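PDB 6A4M: uric acid degradation bifunctional protein PucL from Bacillus subtilis, which catalyses, as a urate oxidase, the oxidation of uric acid and, as a bifunctional protein, probably also decarboxylates a later intermediate of uric acid breakdown. Local coordinates for residues A[69-74]-A[97-102]; A[77-82]-A[88-93]; A[136-141]-A[223-228]; A[271-276]-A[282-287]. All blocks are in the same frame, centred on the assembly; numbering follows the deposited sequence.

Contact 1 of 4, residues A[69-74]-A[97-102]; sequences KNFIQR and DTYSHM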
loop_
_atom_site.group_PDB
_atom_site.type_symbol
_atom_site.label_atom_id
_atom_site.label_comp_id
_atom_site.label_asym_id
_atom_site.label_seq_id
_atom_site.Cartn_x
_atom_site.Cartn_y
_atom_site.Cartn_z
ATOM N N LYS A 69 -21.340 7.917 -5.880
ATOM C CA LYS A 69 -20.489 8.827 -5.106
ATOM C C LYS A 69 -21.029 8.981 -3.690
ATOM O O LYS A 69 -20.293 8.792 -2.719
ATOM C CB LYS A 69 -20.391 10.199 -5.798
ATOM C CG LYS A 69 -19.720 11.305 -4.983
ATOM C CD LYS A 69 -19.813 12.648 -5.687
ATOM C CE LYS A 69 -21.171 13.316 -5.509
ATOM N NZ LYS A 69 -21.327 13.949 -4.171
ATOM N N ASN A 70 -22.313 9.315 -3.588
ATOM C CA ASN A 70 -22.970 9.501 -2.287
ATOM C C ASN A 70 -23.004 8.208 -1.465
ATOM O O ASN A 70 -22.820 8.244 -0.251
ATOM C CB ASN A 70 -24.386 10.070 -2.460
ATOM C CG ASN A 70 -24.392 11.472 -3.055
ATOM O OD1 ASN A 70 -23.406 12.204 -2.970
ATOM N ND2 ASN A 70 -25.505 11.850 -3.663
ATOM N N PHE A 71 -23.220 7.080 -2.143
ATOM C CA PHE A 71 -23.211 5.749 -1.523
ATOM C C PHE A 71 -21.861 5.447 -0.872
ATOM O O PHE A 71 -21.807 5.001 0.273
ATOM C CB PHE A 71 -23.533 4.683 -2.577
ATOM C CG PHE A 71 -23.801 3.314 -2.015
ATOM C CD1 PHE A 71 -22.757 2.425 -1.765
ATOM C CD2 PHE A 71 -25.103 2.894 -1.773
ATOM C CE1 PHE A 71 -23.008 1.157 -1.264
ATOM C CE2 PHE A 71 -25.358 1.624 -1.277
ATOM C CZ PHE A 71 -24.310 0.754 -1.022
ATOM N N ILE A 72 -20.783 5.692 -1.618
ATOM C CA ILE A 72 -19.413 5.489 -1.131
ATOM C C ILE A 72 -19.117 6.382 0.077
ATOM O O ILE A 72 -18.587 5.905 1.081
ATOM C CB ILE A 72 -18.376 5.724 -2.264
ATOM C CG1 ILE A 72 -18.458 4.581 -3.287
ATOM C CG2 ILE A 72 -16.946 5.832 -1.724
ATOM C CD1 ILE A 72 -17.940 4.940 -4.662
ATOM N N GLN A 73 -19.472 7.661 -0.025
ATOM C CA GLN A 73 -19.143 8.643 1.013
ATOM C C GLN A 73 -19.866 8.404 2.335
ATOM O O GLN A 73 -19.233 8.440 3.397
ATOM C CB GLN A 73 -19.400 10.066 0.513
ATOM C CG GLN A 73 -18.369 10.502 -0.516
ATOM C CD GLN A 73 -18.611 11.889 -1.071
ATOM O OE1 GLN A 73 -19.742 12.382 -1.098
ATOM N NE2 GLN A 73 -17.539 12.526 -1.534
ATOM N N ARG A 74 -21.173 8.154 2.275
ATOM C CA ARG A 74 -21.941 7.882 3.491
ATOM C C ARG A 74 -21.577 6.525 4.110
ATOM O O ARG A 74 -21.610 6.379 5.334
ATOM C CB ARG A 74 -23.451 8.037 3.260
ATOM C CG ARG A 74 -24.138 6.926 2.483
ATOM C CD ARG A 74 -25.611 7.249 2.265
ATOM N NE ARG A 74 -26.154 6.489 1.135
ATOM C CZ ARG A 74 -26.484 6.982 -0.063
ATOM N NH1 ARG A 74 -26.357 8.280 -0.358
ATOM N NH2 ARG A 74 -26.960 6.155 -0.989
ATOM N N ASP A 97 -25.789 -6.080 -2.667
ATOM C CA ASP A 97 -27.007 -6.391 -1.909
ATOM C C ASP A 97 -28.163 -5.401 -2.109
ATOM O O ASP A 97 -29.320 -5.788 -1.938
ATOM C CB ASP A 97 -26.699 -6.521 -0.408
ATOM C CG ASP A 97 -25.915 -7.786 -0.066
ATOM O OD1 ASP A 97 -25.884 -8.736 -0.876
ATOM O OD2 ASP A 97 -25.335 -7.835 1.039
ATOM N N THR A 98 -27.867 -4.144 -2.458
ATOM C CA THR A 98 -28.915 -3.112 -2.631
ATOM C C THR A 98 -29.246 -2.719 -4.086
ATOM O O THR A 98 -30.241 -2.030 -4.313
ATOM C CB THR A 98 -28.598 -1.835 -1.819
ATOM O OG1 THR A 98 -27.379 -1.242 -2.281
ATOM C CG2 THR A 98 -28.480 -2.164 -0.333
ATOM N N TYR A 99 -28.428 -3.149 -5.050
ATOM C CA TYR A 99 -28.684 -2.926 -6.481
ATOM C C TYR A 99 -28.758 -4.280 -7.198
ATOM O O TYR A 99 -27.741 -4.963 -7.349
ATOM C CB TYR A 99 -27.576 -2.070 -7.098
ATOM C CG TYR A 99 -27.520 -0.642 -6.587
ATOM C CD1 TYR A 99 -26.853 -0.325 -5.399
ATOM C CD2 TYR A 99 -28.119 0.400 -7.300
ATOM C CE1 TYR A 99 -26.794 0.982 -4.932
ATOM C CE2 TYR A 99 -28.066 1.713 -6.840
ATOM C CZ TYR A 99 -27.401 1.999 -5.657
ATOM O OH TYR A 99 -27.344 3.295 -5.196
ATOM N N SER A 100 -29.958 -4.656 -7.645
ATOM C CA SER A 100 -30.212 -6.004 -8.180
ATOM C C SER A 100 -29.613 -6.270 -9.561
ATOM O O SER A 100 -29.099 -7.364 -9.812
ATOM C CB SER A 100 -31.716 -6.282 -8.224
ATOM O OG SER A 100 -32.407 -5.281 -8.951
ATOM N N HIS A 101 -29.690 -5.278 -10.448
ATOM C CA HIS A 101 -29.211 -5.426 -11.834
ATOM C C HIS A 101 -27.685 -5.461 -11.962
ATOM O O HIS A 101 -27.161 -5.944 -12.966
ATOM C CB HIS A 101 -29.794 -4.323 -12.721
ATOM C CG HIS A 101 -31.286 -4.383 -12.841
ATOM N ND1 HIS A 101 -32.117 -3.443 -12.271
ATOM C CD2 HIS A 101 -32.094 -5.289 -13.439
ATOM C CE1 HIS A 101 -33.375 -3.759 -12.527
ATOM N NE2 HIS A 101 -33.388 -4.875 -13.235
ATOM N N MET A 102 -26.987 -4.948 -10.951
ATOM C CA MET A 102 -25.528 -5.010 -10.877
ATOM C C MET A 102 -25.054 -6.447 -10.650
ATOM O O MET A 102 -25.468 -7.091 -9.686
ATOM C CB MET A 102 -25.043 -4.124 -9.727
ATOM C CG MET A 102 -23.535 -4.007 -9.586
ATOM S SD MET A 102 -23.079 -3.224 -8.032
ATOM C CE MET A 102 -23.922 -1.648 -8.180
#
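T98, the last helical residue of 84-98, touches F71 of helix 64-78 through its hydroxyl: OG1 lies 3.6 Å from CE2 of F71 and approaches the ring obliquely. With chi1 at 62°, OG1 sits between its own backbone N and carbonyl carbon; its hydrogen bond goes to the carbonyl of R94, one turn back, so the phenyl ring meets an oxygen already engaged. Y99 is the first residue to leave helical geometry, and its side chain runs back past that of F71 in the opposite direction. The two rings form an offset edge-to-face pair, with Y99 giving its edge and F71 its face; centroids are 5.9 Å apart and the planes stand at 68°. CE1 of Y99 makes the nearest ring contact, 4.0 Å from CE2 of F71. Farther on, M102 turns to F95, L96 and I45 instead. F71 also stacks with H75 and F95, which places it within an aromatic cluster between the paired helices. No hydrogen bond or salt bridge crosses here: the end of one helix is joined to the other by dispersion and weak ring electrostatics around a buried phenyl group.

Contact 2 of 4, residues A[77-82]-A[88-93]; sequences ASYEGT and LHYVAH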
loop_
_atom_site.group_PDB
_atom_site.type_symbol
_atom_site.label_atom_id
_atom_site.label_comp_id
_atom_site.label_asym_id
_atom_site.label_seq_id
_atom_site.Cartn_x
_atom_site.Cartn_y
_atom_site.Cartn_z
ATOM N N ALA A 77 -18.800 6.877 6.436
ATOM C CA ALA A 77 -19.326 7.334 7.729
ATOM C C ALA A 77 -19.855 6.190 8.607
ATOM O O ALA A 77 -19.581 6.159 9.806
ATOM C CB ALA A 77 -20.405 8.395 7.533
ATOM N N SER A 78 -20.604 5.257 8.016
ATOM C CA SER A 78 -21.189 4.142 8.775
ATOM C C SER A 78 -20.230 2.963 9.006
ATOM O O SER A 78 -20.502 2.113 9.855
ATOM C CB SER A 78 -22.476 3.648 8.103
ATOM O OG SER A 78 -22.224 3.172 6.797
ATOM N N TYR A 79 -19.127 2.913 8.257
ATOM C CA TYR A 79 -18.138 1.821 8.356
ATOM C C TYR A 79 -17.442 1.803 9.719
ATOM O O TYR A 79 -16.854 2.804 10.122
ATOM C CB TYR A 79 -17.098 1.963 7.240
ATOM C CG TYR A 79 -15.935 1.002 7.307
ATOM C CD1 TYR A 79 -16.134 -0.373 7.191
ATOM C CD2 TYR A 79 -14.623 1.468 7.450
ATOM C CE1 TYR A 79 -15.067 -1.259 7.236
ATOM C CE2 TYR A 79 -13.549 0.590 7.497
ATOM C CZ TYR A 79 -13.776 -0.771 7.385
ATOM O OH TYR A 79 -12.719 -1.644 7.436
ATOM N N GLU A 80 -17.507 0.661 10.406
ATOM C CA GLU A 80 -16.988 0.519 11.776
ATOM C C GLU A 80 -15.704 -0.317 11.891
ATOM O O GLU A 80 -15.335 -0.726 12.994
ATOM C CB GLU A 80 -18.072 -0.074 12.684
ATOM C CG GLU A 80 -19.395 0.674 12.611
ATOM C CD GLU A 80 -20.367 0.326 13.723
ATOM O OE1 GLU A 80 -19.956 -0.238 14.759
ATOM O OE2 GLU A 80 -21.564 0.641 13.559
ATOM N N GLY A 81 -15.024 -0.553 10.764
ATOM C CA GLY A 81 -13.754 -1.283 10.739
ATOM C C GLY A 81 -12.550 -0.354 10.789
ATOM O O GLY A 81 -12.697 0.864 10.933
ATOM N N THR A 82 -11.360 -0.944 10.656
ATOM C CA THR A 82 -10.084 -0.242 10.863
ATOM C C THR A 82 -9.250 -0.012 9.592
ATOM O O THR A 82 -8.251 0.707 9.648
ATOM C CB THR A 82 -9.200 -1.012 11.876
ATOM O OG1 THR A 82 -8.969 -2.348 11.409
ATOM C CG2 THR A 82 -9.869 -1.076 13.238
ATOM N N LEU A 88 -13.613 -1.310 1.507
ATOM C CA LEU A 88 -13.955 -1.717 0.140
ATOM C C LEU A 88 -14.853 -2.957 0.136
ATOM O O LEU A 88 -15.811 -3.019 -0.628
ATOM C CB LEU A 88 -12.688 -1.971 -0.694
ATOM C CG LEU A 88 -11.746 -0.784 -0.935
ATOM C CD1 LEU A 88 -10.605 -1.210 -1.847
ATOM C CD2 LEU A 88 -12.470 0.425 -1.508
ATOM N N HIS A 89 -14.532 -3.929 0.993
ATOM C CA HIS A 89 -15.353 -5.136 1.189
ATOM C C HIS A 89 -16.777 -4.797 1.641
ATOM O O HIS A 89 -17.746 -5.350 1.117
ATOM C CB HIS A 89 -14.668 -6.068 2.196
ATOM C CG HIS A 89 -15.424 -7.328 2.483
ATOM N ND1 HIS A 89 -16.071 -7.549 3.679
ATOM C CD2 HIS A 89 -15.622 -8.440 1.738
ATOM C CE1 HIS A 89 -16.636 -8.742 3.657
ATOM N NE2 HIS A 89 -16.378 -9.304 2.491
ATOM N N TYR A 90 -16.881 -3.885 2.608
ATOM C CA TYR A 90 -18.165 -3.344 3.065
ATOM C C TYR A 90 -18.947 -2.764 1.886
ATOM O O TYR A 90 -20.033 -3.244 1.565
ATOM C CB TYR A 90 -17.911 -2.280 4.146
ATOM C CG TYR A 90 -19.122 -1.565 4.720
ATOM C CD1 TYR A 90 -20.303 -2.249 5.026
ATOM C CD2 TYR A 90 -19.064 -0.200 5.008
ATOM C CE1 TYR A 90 -21.396 -1.586 5.578
ATOM C CE2 TYR A 90 -20.151 0.467 5.558
ATOM C CZ TYR A 90 -21.313 -0.226 5.846
ATOM O OH TYR A 90 -22.386 0.453 6.383
ATOM N N VAL A 91 -18.348 -1.781 1.213
ATOM C CA VAL A 91 -18.980 -1.085 0.081
ATOM C C VAL A 91 -19.352 -2.056 -1.054
ATOM O O VAL A 91 -20.442 -1.949 -1.623
ATOM C CB VAL A 91 -18.087 0.082 -0.439
ATOM C CG1 VAL A 91 -18.623 0.681 -1.736
ATOM C CG2 VAL A 91 -17.973 1.176 0.613
ATOM N N ALA A 92 -18.464 -3.003 -1.360
ATOM C CA ALA A 92 -18.707 -3.996 -2.418
ATOM C C ALA A 92 -19.953 -4.827 -2.127
ATOM O O ALA A 92 -20.846 -4.926 -2.969
ATOM C CB ALA A 92 -17.503 -4.911 -2.588
ATOM N N HIS A 93 -19.993 -5.417 -0.931
ATOM C CA HIS A 93 -21.145 -6.209 -0.470
ATOM C C HIS A 93 -22.453 -5.412 -0.483
ATOM O O HIS A 93 -23.466 -5.888 -1.003
ATOM C CB HIS A 93 -20.898 -6.779 0.936
ATOM C CG HIS A 93 -20.227 -8.116 0.936
ATOM N ND1 HIS A 93 -20.886 -9.277 1.278
ATOM C CD2 HIS A 93 -18.961 -8.481 0.622
ATOM C CE1 HIS A 93 -20.054 -10.298 1.181
ATOM N NE2 HIS A 93 -18.879 -9.844 0.783
#
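Y90, on helix 84-98, reaches across to S78, at the end of helix 64-78, and Y79 just after it, and its side chain carries the contact. The close-packed part is its inner flank, where CD2 lies 3.7 Å from CD1 of Y79 and equally near the CB of Y79. The two tyrosine planes are only 27° from parallel, but the rings have slid past each other until the centroids are 5.8 Å apart, so they barely overlap. Y79 is buried, and G81 N sits 3.5 Å above the centre of one face of its ring, held there by the chain folding back after the helix; Y79 OH makes a weak hydrogen bond to the T83 carbonyl. Toward solvent the contact thins to one polar link. S78 OG, near the plane of the Y90 ring, shares a 2.8 Å hydrogen bond with Y90 OH, and either hydroxyl could be the donor. Y90 extends that far because its CG is anti to the backbone N (chi1 178°), which sends the ring out from the helix. S78 OG also bonds weakly to the H75 carbonyl, and the H75 ring meets Y90. On the sheet side of helix 84-98, L88, V91 and A92 rest on L107 of strand 104-121, while L88 and A92 also reach L144 of strand 139-148; the S78–Y90 link thus joins the two helices on their outer side.

Contact 3 of 4, residues A[136-141]-A[223-228]; sequences RNERSR and QVRDLA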
loop_
_atom_site.group_PDB
_atom_site.type_symbol
_atom_site.label_atom_id
_atom_site.label_comp_id
_atom_site.label_asym_id
_atom_site.label_seq_id
_atom_site.Cartn_x
_atom_site.Cartn_y
_atom_site.Cartn_z
ATOM N N ARG A 136 3.014 12.955 0.247
ATOM C CA ARG A 136 3.056 12.675 -1.187
ATOM C C ARG A 136 4.136 11.639 -1.545
ATOM O O ARG A 136 4.414 11.427 -2.725
ATOM C CB ARG A 136 3.286 13.986 -1.951
ATOM C CG ARG A 136 2.087 14.931 -1.936
ATOM C CD ARG A 136 2.508 16.376 -1.703
ATOM N NE ARG A 136 2.686 16.653 -0.277
ATOM C CZ ARG A 136 3.497 17.575 0.257
ATOM N NH1 ARG A 136 4.280 18.362 -0.484
ATOM N NH2 ARG A 136 3.529 17.700 1.581
ATOM N N ASN A 137 4.724 10.988 -0.535
ATOM C CA ASN A 137 5.670 9.875 -0.742
ATOM C C ASN A 137 4.886 8.573 -1.007
ATOM O O ASN A 137 3.768 8.633 -1.510
ATOM C CB ASN A 137 6.639 9.763 0.456
ATOM C CG ASN A 137 7.540 10.976 0.594
ATOM O OD1 ASN A 137 7.948 11.574 -0.401
ATOM N ND2 ASN A 137 7.870 11.338 1.834
ATOM N N GLU A 138 5.458 7.403 -0.715
ATOM C CA GLU A 138 4.753 6.133 -0.934
ATOM C C GLU A 138 3.379 6.087 -0.256
ATOM O O GLU A 138 3.148 6.746 0.758
ATOM C CB GLU A 138 5.607 4.918 -0.514
ATOM C CG GLU A 138 5.856 4.736 0.984
ATOM C CD GLU A 138 7.082 5.456 1.510
ATOM O OE1 GLU A 138 7.538 6.432 0.885
ATOM O OE2 GLU A 138 7.587 5.039 2.570
ATOM N N ARG A 139 2.481 5.301 -0.837
ATOM C CA ARG A 139 1.081 5.248 -0.409
ATOM C C ARG A 139 0.501 3.877 -0.704
ATOM O O ARG A 139 0.792 3.289 -1.748
ATOM C CB ARG A 139 0.261 6.326 -1.129
ATOM C CG ARG A 139 0.387 6.289 -2.648
ATOM C CD ARG A 139 -0.013 7.598 -3.305
ATOM N NE ARG A 139 0.512 7.675 -4.670
ATOM C CZ ARG A 139 1.730 8.108 -5.017
ATOM N NH1 ARG A 139 2.612 8.537 -4.108
ATOM N NH2 ARG A 139 2.072 8.114 -6.305
ATOM N N SER A 140 -0.316 3.367 0.214
ATOM C CA SER A 140 -0.954 2.075 0.009
ATOM C C SER A 140 -2.120 2.212 -0.966
ATOM O O SER A 140 -2.706 3.291 -1.106
ATOM C CB SER A 140 -1.413 1.449 1.333
ATOM O OG SER A 140 -2.432 2.208 1.949
ATOM N N ARG A 141 -2.417 1.120 -1.663
ATOM C CA ARG A 141 -3.590 1.029 -2.526
ATOM C C ARG A 141 -4.166 -0.372 -2.399
ATOM O O ARG A 141 -3.413 -1.339 -2.263
ATOM C CB ARG A 141 -3.232 1.323 -3.987
ATOM C CG ARG A 141 -4.439 1.473 -4.909
ATOM C CD ARG A 141 -4.035 1.792 -6.343
ATOM N NE ARG A 141 -3.630 0.582 -7.068
ATOM C CZ ARG A 141 -4.147 0.132 -8.219
ATOM N NH1 ARG A 141 -5.103 0.785 -8.875
ATOM N NH2 ARG A 141 -3.681 -1.001 -8.738
ATOM N N GLN A 223 4.734 -2.237 7.327
ATOM C CA GLN A 223 5.665 -3.347 7.583
ATOM C C GLN A 223 6.327 -3.870 6.299
ATOM O O GLN A 223 7.527 -4.157 6.299
ATOM C CB GLN A 223 4.957 -4.488 8.320
ATOM C CG GLN A 223 4.513 -4.118 9.731
ATOM C CD GLN A 223 3.585 -5.148 10.357
ATOM O OE1 GLN A 223 2.609 -5.582 9.738
ATOM N NE2 GLN A 223 3.882 -5.540 11.597
ATOM N N VAL A 224 5.550 -3.983 5.221
ATOM C CA VAL A 224 6.082 -4.384 3.907
ATOM C C VAL A 224 7.133 -3.375 3.426
ATOM O O VAL A 224 8.180 -3.754 2.900
ATOM C CB VAL A 224 4.963 -4.512 2.841
ATOM C CG1 VAL A 224 5.544 -4.722 1.441
ATOM C CG2 VAL A 224 4.011 -5.652 3.187
ATOM N N ARG A 225 6.824 -2.096 3.613
ATOM C CA ARG A 225 7.715 -0.991 3.265
ATOM C C ARG A 225 9.046 -1.053 4.019
ATOM O O ARG A 225 10.108 -0.933 3.409
ATOM C CB ARG A 225 6.993 0.332 3.548
ATOM C CG ARG A 225 7.740 1.603 3.173
ATOM C CD ARG A 225 8.470 2.236 4.349
ATOM N NE ARG A 225 7.635 2.343 5.547
ATOM C CZ ARG A 225 6.719 3.284 5.780
ATOM N NH1 ARG A 225 6.473 4.252 4.897
ATOM N NH2 ARG A 225 6.030 3.253 6.921
ATOM N N ASP A 226 8.984 -1.240 5.336
ATOM C CA ASP A 226 10.194 -1.318 6.165
ATOM C C ASP A 226 10.995 -2.593 5.890
ATOM O O ASP A 226 12.225 -2.558 5.860
ATOM C CB ASP A 226 9.852 -1.226 7.655
ATOM C CG ASP A 226 9.282 0.129 8.054
ATOM O OD1 ASP A 226 9.484 1.130 7.331
ATOM O OD2 ASP A 226 8.630 0.196 9.115
ATOM N N LEU A 227 10.298 -3.712 5.696
ATOM C CA LEU A 227 10.936 -4.953 5.231
ATOM C C LEU A 227 11.758 -4.733 3.962
ATOM O O LEU A 227 12.894 -5.198 3.864
ATOM C CB LEU A 227 9.896 -6.055 4.969
ATOM C CG LEU A 227 9.670 -7.059 6.097
ATOM C CD1 LEU A 227 8.396 -7.859 5.856
ATOM C CD2 LEU A 227 10.870 -7.990 6.224
ATOM N N ALA A 228 11.164 -4.017 3.006
ATOM C CA ALA A 228 11.803 -3.722 1.724
ATOM C C ALA A 228 13.099 -2.923 1.863
ATOM O O ALA A 228 14.011 -3.111 1.063
ATOM C CB ALA A 228 10.837 -2.992 0.797
#
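E138 and R225 form a surface salt bridge that ties the lead-in to strand 139-148 to helix 221-233, two elements 82 residues apart at their closest ends. A single bond carries it: R225 NH1 donates to E138 OE2 over 2.7 Å, with an N-H...O angle of 155°. The oxygen lies in the guanidinium plane, whereas NH1 meets it on the anti side and 31° out of the carboxylate plane. The two planes stand 80° apart, and one N-H meets one oxygen rather than a two-pronged pairing. R225 arrives by bends at chi2 and chi3, which also bring CD to 3.4 Å from E138 OE2. The kinked chain turns NE back to D226 OD1, 2.8 Å away, in a second salt bridge whose hydrogen bond is weak. R225 therefore stands between two carboxylates, and its positive charge probably offsets their mutual repulsion. D226 is further held through OD2 by S27. Beside their charged ends, both E138 and R225 touch I162 of strand 153-169, and E138 also touches L165; R139 pairs through its backbone with M163 on that strand, while V224 and A228 pack the helix against 240-254.

Contact 4 of 4, residues A[271-276]-A[282-287]; sequences DTVVEE and GKVYTE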
loop_
_atom_site.group_PDB
_atom_site.type_symbol
_atom_site.label_atom_id
_atom_site.label_comp_id
_atom_site.label_asym_id
_atom_site.label_seq_id
_atom_site.Cartn_x
_atom_site.Cartn_y
_atom_site.Cartn_z
ATOM N N ASP A 271 23.473 9.425 -13.599
ATOM C CA ASP A 271 24.699 9.452 -14.399
ATOM C C ASP A 271 25.807 10.157 -13.624
ATOM O O ASP A 271 25.572 11.207 -13.025
ATOM C CB ASP A 271 24.460 10.168 -15.732
ATOM C CG ASP A 271 23.558 9.379 -16.671
ATOM O OD1 ASP A 271 23.474 8.141 -16.532
ATOM O OD2 ASP A 271 22.948 10.003 -17.567
ATOM N N THR A 272 27.007 9.575 -13.641
ATOM C CA THR A 272 28.175 10.172 -12.994
ATOM C C THR A 272 28.694 11.311 -13.859
ATOM O O THR A 272 28.765 11.177 -15.078
ATOM C CB THR A 272 29.319 9.154 -12.799
ATOM O OG1 THR A 272 28.809 7.943 -12.233
ATOM C CG2 THR A 272 30.397 9.716 -11.875
ATOM N N VAL A 273 29.037 12.428 -13.223
ATOM C CA VAL A 273 29.677 13.560 -13.909
ATOM C C VAL A 273 31.106 13.803 -13.403
ATOM O O VAL A 273 31.993 14.088 -14.204
ATOM C CB VAL A 273 28.818 14.853 -13.857
ATOM C CG1 VAL A 273 27.494 14.637 -14.574
ATOM C CG2 VAL A 273 28.554 15.322 -12.435
ATOM N N VAL A 274 31.323 13.691 -12.090
ATOM C CA VAL A 274 32.660 13.748 -11.488
ATOM C C VAL A 274 32.935 12.415 -10.782
ATOM O O VAL A 274 32.313 12.103 -9.765
ATOM C CB VAL A 274 32.788 14.917 -10.483
ATOM C CG1 VAL A 274 34.202 14.984 -9.915
ATOM C CG2 VAL A 274 32.402 16.240 -11.142
ATOM N N GLU A 275 33.867 11.639 -11.331
ATOM C CA GLU A 275 34.195 10.307 -10.805
ATOM C C GLU A 275 35.077 10.363 -9.550
ATOM O O GLU A 275 34.938 9.520 -8.664
ATOM C CB GLU A 275 34.889 9.469 -11.891
ATOM C CG GLU A 275 34.931 7.969 -11.627
ATOM C CD GLU A 275 33.577 7.294 -11.789
ATOM O OE1 GLU A 275 32.940 7.476 -12.852
ATOM O OE2 GLU A 275 33.157 6.572 -10.855
ATOM N N GLU A 276 35.973 11.353 -9.485
ATOM C CA GLU A 276 37.004 11.437 -8.444
ATOM C C GLU A 276 37.041 12.835 -7.818
ATOM O O GLU A 276 37.176 13.827 -8.532
ATOM C CB GLU A 276 38.378 11.129 -9.062
ATOM C CG GLU A 276 39.265 10.244 -8.201
ATOM C CD GLU A 276 38.875 8.779 -8.269
ATOM O OE1 GLU A 276 38.650 8.268 -9.389
ATOM O OE2 GLU A 276 38.806 8.136 -7.199
ATOM N N GLY A 282 33.382 10.825 -1.842
ATOM C CA GLY A 282 32.193 10.798 -2.695
ATOM C C GLY A 282 32.370 11.249 -4.132
ATOM O O GLY A 282 33.476 11.563 -4.576
ATOM N N LYS A 283 31.245 11.273 -4.844
ATOM C CA LYS A 283 31.169 11.630 -6.262
ATOM C C LYS A 283 30.011 12.600 -6.487
ATOM O O LYS A 283 29.162 12.775 -5.608
ATOM C CB LYS A 283 30.944 10.372 -7.106
ATOM C CG LYS A 283 31.956 9.268 -6.854
ATOM C CD LYS A 283 31.786 8.086 -7.800
ATOM C CE LYS A 283 32.750 6.966 -7.443
ATOM N NZ LYS A 283 32.341 5.661 -8.026
ATOM N N VAL A 284 29.991 13.228 -7.661
ATOM C CA VAL A 284 28.860 14.048 -8.101
ATOM C C VAL A 284 28.155 13.349 -9.260
ATOM O O VAL A 284 28.811 12.827 -10.167
ATOM C CB VAL A 284 29.299 15.466 -8.519
ATOM C CG1 VAL A 284 28.113 16.288 -9.016
ATOM C CG2 VAL A 284 29.970 16.169 -7.343
ATOM N N TYR A 285 26.820 13.347 -9.213
ATOM C CA TYR A 285 25.974 12.738 -10.241
ATOM C C TYR A 285 24.936 13.735 -10.737
ATOM O O TYR A 285 24.747 14.794 -10.136
ATOM C CB TYR A 285 25.238 11.514 -9.695
ATOM C CG TYR A 285 26.100 10.491 -9.007
ATOM C CD1 TYR A 285 26.396 10.604 -7.652
ATOM C CD2 TYR A 285 26.602 9.390 -9.701
ATOM C CE1 TYR A 285 27.181 9.662 -7.008
ATOM C CE2 TYR A 285 27.389 8.441 -9.063
ATOM C CZ TYR A 285 27.672 8.583 -7.719
ATOM O OH TYR A 285 28.442 7.652 -7.075
ATOM N N THR A 286 24.248 13.376 -11.819
ATOM C CA THR A 286 23.150 14.184 -12.348
ATOM C C THR A 286 22.002 13.321 -12.871
ATOM O O THR A 286 22.114 12.098 -12.972
ATOM C CB THR A 286 23.634 15.160 -13.445
ATOM O OG1 THR A 286 22.603 16.113 -13.724
ATOM C CG2 THR A 286 24.019 14.428 -14.735
ATOM N N GLU A 287 20.898 13.982 -13.201
ATOM C CA GLU A 287 19.694 13.302 -13.661
ATOM C C GLU A 287 19.960 12.709 -15.050
ATOM O O GLU A 287 20.522 13.394 -15.913
ATOM C CB GLU A 287 18.512 14.283 -13.705
ATOM C CG GLU A 287 17.135 13.628 -13.721
ATOM C CD GLU A 287 16.677 13.108 -12.366
ATOM O OE1 GLU A 287 17.475 13.036 -11.408
ATOM O OE2 GLU A 287 15.487 12.763 -12.258
#
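The carbonyl oxygen of V284 is gripped by two successive amides, V273 N at 3.1 Å and V274 N at 3.3 Å, both with N-H...O angles of 169° and both arriving from the same face of the carbonyl plane. This is a classic beta bulge in the hairpin of strands 271-274 and 284-286: two residues on one strand oppose one on the other, and the register shifts by one. Before the bulge, D271 and T286 form a regular antiparallel hydrogen-bonded pair, T286 N to D271 O being 2.8 Å. The chain turns a corner at V273, whose CG1 lies 3.5 Å from CG2 of T286 and whose CG2 lies 3.6 Å from CG1 of V284. On the other side of the strands, T272 and Y285 run side by side in a non-hydrogen-bonded pair, with OG1 of T272 3.5 Å from Y285 CE2. Toward the turn, the extended chain of K283 lies along E275, and NZ bonds to E275 OE2 at 3.1 Å in a salt bridge, nearly along the C-O direction. Backbone bonds thus fix the register of this projecting arm, while small apolar patches and one ion pair, all at the surface, supplement them.

From the N terminus, helix 64-78 comes first and contributes to two contacts. Contact 2 closes a short loop with the middle of helix 84-98; contact 1 closes a wider one about it, and the two touch where F71 and I72 pack on V91. Together they pair the helices lying on the N-terminal part of the large antiparallel sheet, consistent with the tunnelling fold of uricases. Contact 3 follows in series, spanning 81 intervening residues to bring the lead-in to strand 139-148 to helix 221-233 near the chain's centre. Contact 4 comes last, a short hairpin about 55 Å from contact 1 between centres, on the opposite side of the chain's centre. No contacts cross.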